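Local coordinates for conserved domain protein (Porphyromonas gingivalis, PDB 3PNN), which probably transfers a sugar from an activated nucleotide-sugar donor to an acceptor, forming a glycosidic linkage, at residues W101-R111 / Y224-F235; E175-V183 / V253-V264. All blocks are in the same frame, centred on the assembly; numbering follows the deposited sequence. Where two conformers were deposited one is given.

How the contacts relate
Contact 1 and contact 2 lie on consecutive helices, 223-239 and 249-259, with centres about 17 Å apart. Contact 1 (101-111 with 224-235) is the more buried and sets helix 223-239 against the short helix 103-108; contact 2 (175-183 with 253-264) ties helix 249-259 and the strand after it to strand 179-191. The two meet directly in a salt bridge, Glu230 OE1 to Arg261 NH1 at 2.8 Å, and in the packing of Tyr224 OH on Val253 CG2 at 3.7 Å. Tyr224 therefore serves both, bonded to Asn104 on one hand and touching Val253 on the other. Beside the salt bridge, Tyr227 CD1 packs on Arg261 NH1 at 3.7 Å.

Contact 1 (W101-R111 / Y224-F235); sequences WGTNHAVLMGR and YFDYSEELFINF
Arg111 lies over one face of the Phe225 ring: its CA stands 3.6 Å from the Phe225 centroid, only 4° off the normal, a CH-pi contact. Phe225 also turns its edge to the backbone, with CE1 3.3 Å from Val107 O. Beyond the ring the Arg111 chain bends at chi2 and chi3, which brings the guanidinium round to helix 224-235. There NH1 forms a salt bridge with Glu229 OE1 at 2.7 Å, its hydrogen bond weak because the N-H points well off the oxygen, and Asp226 OD1 lies at the guanidinium edge as a long second partner.

Leu108 is the knob of the interface, set in a hole formed by Phe225, Ser228, Glu229 and Phe232; its CD1 reaches Phe232 CD2 at 3.9 Å. Phe232 in turn points its edge at one face of Trp101, a T-shaped pair with planes at 76°, while His105 CD2 approaches Phe232 CE2 at 3.5 Å. The ring nitrogens bond elsewhere: Trp101 NE1 to Leu84 O, His105 NE2 to Arg86 O and ND1 to Gln82 NE2. Asn104 ND2 donates to Tyr224 OH, which lies in the amide plane; the 2.5 Å distance is unusually short and its exact value doubtful. Asn104 OD1 is 2.9 Å from Ser228 OG.

The two helices run at 131° to each other. Phe247 borders Phe232 and Phe235, helix 249-259 packs on Asn104, Val107 and Tyr224, and Phe118 of strand 118-122 meets Phe225.

Contact 2 (E175-V183 / V253-V264); sequences EKHLLTGVV and VNDLIRSGRASV
Leu179, near the beginning of strand 179-191, is tied to Val264 by one direct backbone bond and a water, beside a classic beta bulge in which Thr180 and Gly181 both face Gln172 of the neighbouring strand 166-173. Leu179 N donates to Val264 O at 2.9 Å, almost straight, and Leu179 CB sits 3.9 Å from Val264 CB. The water continues the link, donating to Leu179 O and accepting from Val264 N. A second water bridges Thr180 O and Arg258 NH1.

Helix 253-259 runs roughly antiparallel to strand 179-183. Ile257 CG1 stands between its own backbone N and carbonyl carbon (chi1 61°), and from there CD1 reaches Leu179 CG at 3.9 Å. Val253 CG1 packs on the CD2 branch of Leu179, 4.0 Å away, the two side chains crossing at about a right angle. Asn254, the next residue, turns its side chain to the strand, with CG anti to the backbone N (chi1 -170°).

Further out, Cys171 of strand 166-173 backs both Leu179 and Val182, and Trp218 and Phe220 of strand 217-220 pack on Val253. One residue past the bulge, Val182 N donates to Asn254 OD1 at 3.1 Å, tilted 32° from that amide's carbonyl plane.

Contact 1 (W101-R111 / Y224-F235)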
# COMPACT_ATOMS: atom_id res chain seq x y z
N TRP A 101 -6.74 7.73 -11.77
CA TRP A 101 -8.00 7.23 -11.22
C TRP A 101 -7.97 6.78 -9.76
O TRP A 101 -9.02 6.68 -9.13
CB TRP A 101 -8.57 6.13 -12.10
CG TRP A 101 -8.99 6.62 -13.44
CD1 TRP A 101 -8.41 6.34 -14.64
CD2 TRP A 101 -10.11 7.48 -13.74
NE1 TRP A 101 -9.08 6.97 -15.66
CE2 TRP A 101 -10.13 7.67 -15.13
CE3 TRP A 101 -11.09 8.11 -12.96
CZ2 TRP A 101 -11.09 8.47 -15.77
CZ3 TRP A 101 -12.05 8.89 -13.59
CH2 TRP A 101 -12.04 9.07 -14.98
N GLY A 102 -6.78 6.48 -9.23
CA GLY A 102 -6.67 6.14 -7.82
C GLY A 102 -5.99 4.80 -7.54
O GLY A 102 -5.75 4.02 -8.46
N THR A 103 -5.68 4.52 -6.27
CA THR A 103 -4.93 3.32 -5.93
C THR A 103 -5.57 1.99 -6.34
O THR A 103 -4.86 1.04 -6.66
CB THR A 103 -4.57 3.24 -4.42
OG1 THR A 103 -5.78 3.22 -3.64
CG2 THR A 103 -3.71 4.42 -4.02
N ASN A 104 -6.90 1.90 -6.28
CA ASN A 104 -7.51 0.62 -6.66
C ASN A 104 -7.57 0.48 -8.19
O ASN A 104 -7.62 -0.64 -8.70
CB ASN A 104 -8.87 0.39 -5.98
CG ASN A 104 -9.15 -1.08 -5.71
OD1 ASN A 104 -9.23 -1.90 -6.63
ND2 ASN A 104 -9.34 -1.43 -4.44
N HIS A 105 -7.50 1.59 -8.93
CA HIS A 105 -7.33 1.49 -10.39
C HIS A 105 -5.91 1.00 -10.72
O HIS A 105 -5.72 0.17 -11.60
CB HIS A 105 -7.62 2.83 -11.08
CG HIS A 105 -7.31 2.83 -12.55
ND1 HIS A 105 -6.20 3.46 -13.08
CD2 HIS A 105 -7.96 2.28 -13.61
CE1 HIS A 105 -6.19 3.30 -14.39
NE2 HIS A 105 -7.25 2.59 -14.74
N ALA A 106 -4.92 1.51 -9.99
CA ALA A 106 -3.56 0.99 -10.09
C ALA A 106 -3.50 -0.52 -9.81
O ALA A 106 -2.82 -1.26 -10.52
CB ALA A 106 -2.64 1.75 -9.15
N VAL A 107 -4.21 -0.99 -8.79
CA VAL A 107 -4.27 -2.42 -8.50
C VAL A 107 -4.83 -3.22 -9.68
O VAL A 107 -4.31 -4.29 -10.03
CB VAL A 107 -5.10 -2.72 -7.22
CG1 VAL A 107 -5.34 -4.22 -7.08
CG2 VAL A 107 -4.38 -2.19 -5.97
N LEU A 108 -5.91 -2.72 -10.28
CA LEU A 108 -6.51 -3.39 -11.43
C LEU A 108 -5.51 -3.65 -12.56
O LEU A 108 -5.69 -4.56 -13.36
CB LEU A 108 -7.70 -2.59 -11.97
CG LEU A 108 -9.02 -2.79 -11.21
CD1 LEU A 108 -10.05 -1.79 -11.68
CD2 LEU A 108 -9.52 -4.23 -11.40
N MSE A 109 -4.45 -2.85 -12.64
CA MSE A 109 -3.46 -3.02 -13.71
C MSE A 109 -2.71 -4.37 -13.60
O MSE A 109 -2.14 -4.85 -14.59
CB MSE A 109 -2.45 -1.86 -13.72
CG MSE A 109 -3.10 -0.48 -13.94
SE MSE A 109 -4.07 -0.24 -15.61
CE MSE A 109 -5.85 -0.72 -14.92
N GLY A 110 -2.71 -4.96 -12.41
CA GLY A 110 -2.03 -6.23 -12.18
C GLY A 110 -2.86 -7.48 -12.49
O GLY A 110 -2.40 -8.60 -12.31
N ARG A 111 -4.07 -7.28 -12.99
CA ARG A 111 -5.04 -8.38 -13.08
C ARG A 111 -4.62 -9.55 -13.98
O ARG A 111 -4.94 -10.70 -13.69
CB ARG A 111 -6.41 -7.84 -13.52
CG ARG A 111 -6.87 -8.42 -14.83
CD ARG A 111 -8.37 -8.55 -14.86
NE ARG A 111 -9.01 -7.29 -15.21
CZ ARG A 111 -10.22 -6.94 -14.81
NH1 ARG A 111 -10.73 -5.77 -15.18
NH2 ARG A 111 -10.93 -7.76 -14.04
N TYR A 224 -10.25 -10.68 -6.23
CA TYR A 224 -10.30 -9.28 -5.85
C TYR A 224 -10.29 -8.37 -7.09
O TYR A 224 -10.92 -7.32 -7.10
CB TYR A 224 -9.15 -8.90 -4.90
CG TYR A 224 -9.27 -7.46 -4.42
CD1 TYR A 224 -10.25 -7.10 -3.50
CD2 TYR A 224 -8.41 -6.46 -4.88
CE1 TYR A 224 -10.39 -5.79 -3.06
CE2 TYR A 224 -8.54 -5.13 -4.44
CZ TYR A 224 -9.53 -4.82 -3.52
OH TYR A 224 -9.69 -3.53 -3.07
N PHE A 225 -9.56 -8.76 -8.13
CA PHE A 225 -9.58 -7.95 -9.35
C PHE A 225 -10.98 -7.87 -9.95
O PHE A 225 -11.39 -6.83 -10.46
CB PHE A 225 -8.61 -8.50 -10.41
CG PHE A 225 -7.17 -8.53 -9.98
CD1 PHE A 225 -6.49 -7.35 -9.70
CD2 PHE A 225 -6.48 -9.73 -9.90
CE1 PHE A 225 -5.14 -7.37 -9.31
CE2 PHE A 225 -5.15 -9.77 -9.52
CZ PHE A 225 -4.47 -8.58 -9.22
N ASP A 226 -11.70 -8.98 -9.92
CA ASP A 226 -13.05 -9.02 -10.50
C ASP A 226 -14.03 -8.18 -9.70
O ASP A 226 -14.86 -7.46 -10.28
CB ASP A 226 -13.56 -10.47 -10.57
CG ASP A 226 -12.77 -11.33 -11.54
OD1 ASP A 226 -12.27 -10.79 -12.55
OD2 ASP A 226 -12.63 -12.54 -11.28
N TYR A 227 -13.97 -8.27 -8.37
CA TYR A 227 -14.84 -7.45 -7.55
C TYR A 227 -14.50 -5.97 -7.76
O TYR A 227 -15.39 -5.12 -7.83
CB TYR A 227 -14.71 -7.81 -6.06
CG TYR A 227 -15.27 -9.18 -5.71
CD1 TYR A 227 -16.56 -9.56 -6.11
CD2 TYR A 227 -14.52 -10.08 -4.97
CE1 TYR A 227 -17.06 -10.82 -5.79
CE2 TYR A 227 -15.02 -11.33 -4.63
CZ TYR A 227 -16.28 -11.70 -5.04
OH TYR A 227 -16.76 -12.95 -4.70
N SER A 228 -13.21 -5.67 -7.87
CA SER A 228 -12.78 -4.29 -8.09
C SER A 228 -13.28 -3.76 -9.42
O SER A 228 -13.63 -2.59 -9.53
CB SER A 228 -11.26 -4.15 -8.07
OG SER A 228 -10.70 -4.44 -6.80
N GLU A 229 -13.26 -4.61 -10.44
CA GLU A 229 -13.77 -4.17 -11.75
C GLU A 229 -15.27 -3.86 -11.67
O GLU A 229 -15.76 -2.88 -12.25
CB GLU A 229 -13.51 -5.24 -12.82
CG GLU A 229 -14.19 -4.99 -14.16
CD GLU A 229 -13.30 -4.26 -15.16
OE1 GLU A 229 -12.29 -3.66 -14.74
OE2 GLU A 229 -13.63 -4.30 -16.37
N GLU A 230 -16.00 -4.68 -10.94
CA GLU A 230 -17.43 -4.44 -10.75
C GLU A 230 -17.68 -3.08 -10.11
O GLU A 230 -18.52 -2.31 -10.57
CB GLU A 230 -18.06 -5.56 -9.92
CG GLU A 230 -19.48 -5.26 -9.46
CD GLU A 230 -19.90 -6.12 -8.28
OE1 GLU A 230 -19.43 -7.28 -8.19
OE2 GLU A 230 -20.69 -5.64 -7.44
N LEU A 231 -16.95 -2.78 -9.03
CA LEU A 231 -17.12 -1.53 -8.31
C LEU A 231 -16.55 -0.34 -9.08
O LEU A 231 -17.03 0.79 -8.94
CB LEU A 231 -16.48 -1.63 -6.92
CG LEU A 231 -17.24 -2.57 -5.98
CD1 LEU A 231 -16.52 -2.72 -4.65
CD2 LEU A 231 -18.65 -2.05 -5.78
N PHE A 232 -15.54 -0.60 -9.90
CA PHE A 232 -15.00 0.47 -10.75
C PHE A 232 -16.03 0.95 -11.77
O PHE A 232 -16.18 2.17 -12.00
CB PHE A 232 -13.72 0.00 -11.47
CG PHE A 232 -12.90 1.13 -12.06
CD1 PHE A 232 -12.77 2.33 -11.38
CD2 PHE A 232 -12.24 0.97 -13.27
CE1 PHE A 232 -11.98 3.37 -11.91
CE2 PHE A 232 -11.46 2.00 -13.81
CZ PHE A 232 -11.33 3.20 -13.12
N ILE A 233 -16.73 0.01 -12.39
CA ILE A 233 -17.83 0.37 -13.29
C ILE A 233 -18.83 1.26 -12.56
O ILE A 233 -19.28 2.27 -13.10
CB ILE A 233 -18.52 -0.89 -13.88
CG1 ILE A 233 -17.60 -1.54 -14.92
CG2 ILE A 233 -19.89 -0.53 -14.51
CD1 ILE A 233 -17.96 -2.97 -15.26
N ASN A 234 -19.18 0.89 -11.33
CA ASN A 234 -20.13 1.68 -10.55
C ASN A 234 -19.57 3.06 -10.30
O ASN A 234 -20.27 4.07 -10.43
CB ASN A 234 -20.44 0.99 -9.21
CG ASN A 234 -21.31 -0.24 -9.38
OD1 ASN A 234 -21.94 -0.42 -10.41
ND2 ASN A 234 -21.35 -1.08 -8.35
N PHE A 235 -18.30 3.10 -9.93
CA PHE A 235 -17.59 4.35 -9.68
C PHE A 235 -17.58 5.26 -10.89
O PHE A 235 -17.95 6.44 -10.80
CB PHE A 235 -16.16 4.06 -9.23
CG PHE A 235 -15.27 5.27 -9.25
CD1 PHE A 235 -15.22 6.12 -8.16
CD2 PHE A 235 -14.48 5.55 -10.35
CE1 PHE A 235 -14.39 7.24 -8.17
CE2 PHE A 235 -13.66 6.66 -10.37
CZ PHE A 235 -13.61 7.50 -9.28

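Contact 2 (E175-V183 / V253-V264)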
# COMPACT_ATOMS: atom_id res chain seq x y z
N GLU A 175 -14.06 -9.12 17.65
CA GLU A 175 -13.34 -10.01 18.55
C GLU A 175 -12.71 -11.21 17.85
O GLU A 175 -11.84 -11.87 18.41
CB GLU A 175 -14.26 -10.49 19.68
CG GLU A 175 -14.73 -9.38 20.60
CD GLU A 175 -15.59 -9.90 21.75
OE1 GLU A 175 -15.12 -9.85 22.91
OE2 GLU A 175 -16.72 -10.36 21.48
N LYS A 176 -13.15 -11.51 16.64
CA LYS A 176 -12.55 -12.58 15.85
C LYS A 176 -11.42 -12.05 14.98
O LYS A 176 -10.95 -12.74 14.08
CB LYS A 176 -13.61 -13.28 15.00
CG LYS A 176 -14.74 -13.89 15.81
CD LYS A 176 -15.83 -14.46 14.91
CE LYS A 176 -16.93 -15.12 15.74
NZ LYS A 176 -17.99 -15.73 14.89
N HIS A 177 -10.99 -10.81 15.23
CA HIS A 177 -9.92 -10.20 14.46
C HIS A 177 -10.31 -9.96 13.00
O HIS A 177 -9.46 -9.95 12.12
CB HIS A 177 -8.65 -11.05 14.54
CG HIS A 177 -8.06 -11.11 15.91
ND1 HIS A 177 -8.75 -11.63 16.99
CD2 HIS A 177 -6.86 -10.72 16.40
CE1 HIS A 177 -8.00 -11.55 18.07
NE2 HIS A 177 -6.85 -11.00 17.74
N LEU A 178 -11.60 -9.77 12.74
CA LEU A 178 -12.08 -9.49 11.39
C LEU A 178 -12.45 -8.02 11.24
O LEU A 178 -13.09 -7.43 12.13
CB LEU A 178 -13.28 -10.36 11.05
CG LEU A 178 -13.01 -11.87 10.98
CD1 LEU A 178 -14.35 -12.61 10.81
CD2 LEU A 178 -12.05 -12.20 9.83
N LEU A 179 -12.03 -7.45 10.12
CA LEU A 179 -12.30 -6.05 9.78
C LEU A 179 -13.79 -5.89 9.52
O LEU A 179 -14.37 -6.61 8.71
CB LEU A 179 -11.51 -5.67 8.52
CG LEU A 179 -11.51 -4.19 8.13
CD1 LEU A 179 -10.90 -3.38 9.26
CD2 LEU A 179 -10.77 -3.94 6.79
N THR A 180 -14.43 -4.95 10.21
CA THR A 180 -15.85 -4.73 9.96
C THR A 180 -16.07 -3.40 9.26
O THR A 180 -17.15 -3.13 8.74
CB THR A 180 -16.69 -4.76 11.26
OG1 THR A 180 -16.26 -3.70 12.12
CG2 THR A 180 -16.52 -6.09 11.97
N GLY A 181 -15.03 -2.56 9.25
CA GLY A 181 -15.12 -1.28 8.57
C GLY A 181 -13.78 -0.59 8.49
O GLY A 181 -12.96 -0.71 9.40
N VAL A 182 -13.54 0.13 7.40
CA VAL A 182 -12.35 0.95 7.30
C VAL A 182 -12.69 2.24 6.54
O VAL A 182 -13.33 2.22 5.49
CB VAL A 182 -11.18 0.18 6.64
CG1 VAL A 182 -11.59 -0.39 5.28
CG2 VAL A 182 -9.95 1.06 6.52
N VAL A 183 -12.29 3.37 7.12
CA VAL A 183 -12.58 4.66 6.51
C VAL A 183 -11.39 5.61 6.66
O VAL A 183 -10.88 5.81 7.77
CB VAL A 183 -13.82 5.32 7.13
CG1 VAL A 183 -15.05 4.42 6.98
CG2 VAL A 183 -13.57 5.63 8.60
N VAL A 253 -12.71 -2.32 -0.32
CA VAL A 253 -12.66 -3.31 0.74
C VAL A 253 -13.83 -3.11 1.70
O VAL A 253 -14.51 -4.06 2.10
CB VAL A 253 -11.33 -3.26 1.52
CG1 VAL A 253 -11.42 -4.06 2.81
CG2 VAL A 253 -10.18 -3.78 0.63
N ASN A 254 -14.08 -1.86 2.06
CA ASN A 254 -15.20 -1.55 2.95
C ASN A 254 -16.54 -2.03 2.37
O ASN A 254 -17.39 -2.58 3.08
CB ASN A 254 -15.21 -0.05 3.26
CG ASN A 254 -16.18 0.31 4.37
OD1 ASN A 254 -15.96 -0.03 5.54
ND2 ASN A 254 -17.24 1.02 4.02
N ASP A 255 -16.71 -1.83 1.07
CA ASP A 255 -17.96 -2.22 0.43
C ASP A 255 -18.14 -3.73 0.45
O ASP A 255 -19.23 -4.23 0.69
CB ASP A 255 -18.01 -1.72 -1.01
CG ASP A 255 -19.37 -1.97 -1.66
OD1 ASP A 255 -20.23 -1.08 -1.59
OD2 ASP A 255 -19.57 -3.07 -2.23
N LEU A 256 -17.06 -4.46 0.18
CA LEU A 256 -17.12 -5.92 0.12
C LEU A 256 -17.38 -6.56 1.48
O LEU A 256 -18.12 -7.54 1.60
CB LEU A 256 -15.81 -6.47 -0.46
CG LEU A 256 -15.55 -6.14 -1.93
CD1 LEU A 256 -14.20 -6.74 -2.34
CD2 LEU A 256 -16.68 -6.69 -2.80
N ILE A 257 -16.75 -6.02 2.52
CA ILE A 257 -17.03 -6.55 3.86
C ILE A 257 -18.42 -6.20 4.33
O ILE A 257 -19.08 -7.00 4.98
CB ILE A 257 -15.96 -6.16 4.92
CG1 ILE A 257 -15.87 -4.65 5.10
CG2 ILE A 257 -14.60 -6.65 4.52
CD1 ILE A 257 -14.49 -4.24 5.68
N ARG A 258 -18.90 -5.01 4.00
CA ARG A 258 -20.27 -4.65 4.38
C ARG A 258 -21.33 -5.54 3.72
O ARG A 258 -22.35 -5.85 4.33
CB ARG A 258 -20.55 -3.18 4.11
CG ARG A 258 -19.74 -2.25 5.01
CD ARG A 258 -20.15 -0.80 4.82
NE ARG A 258 -21.59 -0.62 4.98
CZ ARG A 258 -22.18 -0.31 6.14
NH1 ARG A 258 -21.46 -0.15 7.24
NH2 ARG A 258 -23.50 -0.17 6.19
N SER A 259 -21.10 -5.94 2.47
CA SER A 259 -22.06 -6.80 1.78
C SER A 259 -21.93 -8.27 2.21
O SER A 259 -22.81 -9.09 1.96
CB SER A 259 -21.84 -6.69 0.27
OG SER A 259 -20.60 -7.28 -0.05
N GLY A 260 -20.83 -8.59 2.88
CA GLY A 260 -20.55 -9.97 3.26
C GLY A 260 -19.82 -10.80 2.21
O GLY A 260 -19.54 -11.98 2.44
N ARG A 261 -19.51 -10.21 1.05
CA ARG A 261 -18.80 -10.95 0.00
C ARG A 261 -17.33 -11.21 0.30
O ARG A 261 -16.73 -12.11 -0.28
CB ARG A 261 -18.94 -10.28 -1.37
CG ARG A 261 -20.35 -10.38 -1.93
CD ARG A 261 -20.42 -9.96 -3.38
NE ARG A 261 -20.17 -8.53 -3.56
CZ ARG A 261 -20.04 -7.94 -4.75
NH1 ARG A 261 -20.13 -8.66 -5.86
NH2 ARG A 261 -19.81 -6.63 -4.82
N ALA A 262 -16.75 -10.43 1.20
CA ALA A 262 -15.37 -10.68 1.62
C ALA A 262 -15.24 -10.57 3.13
O ALA A 262 -16.01 -9.88 3.79
CB ALA A 262 -14.42 -9.71 0.95
N SER A 263 -14.26 -11.29 3.66
CA SER A 263 -13.88 -11.13 5.04
C SER A 263 -12.40 -10.83 5.04
O SER A 263 -11.66 -11.31 4.17
CB SER A 263 -14.17 -12.41 5.84
OG SER A 263 -13.46 -13.51 5.30
N VAL A 264 -11.96 -10.01 5.98
CA VAL A 264 -10.57 -9.56 5.99
C VAL A 264 -10.04 -9.81 7.39
O VAL A 264 -10.52 -9.20 8.34
CB VAL A 264 -10.46 -8.06 5.64
CG1 VAL A 264 -8.99 -7.60 5.71
CG2 VAL A 264 -11.06 -7.76 4.25
O HOH W 1 -14.07 -9.04 7.52
O HOH W 2 -18.85 -0.89 8.35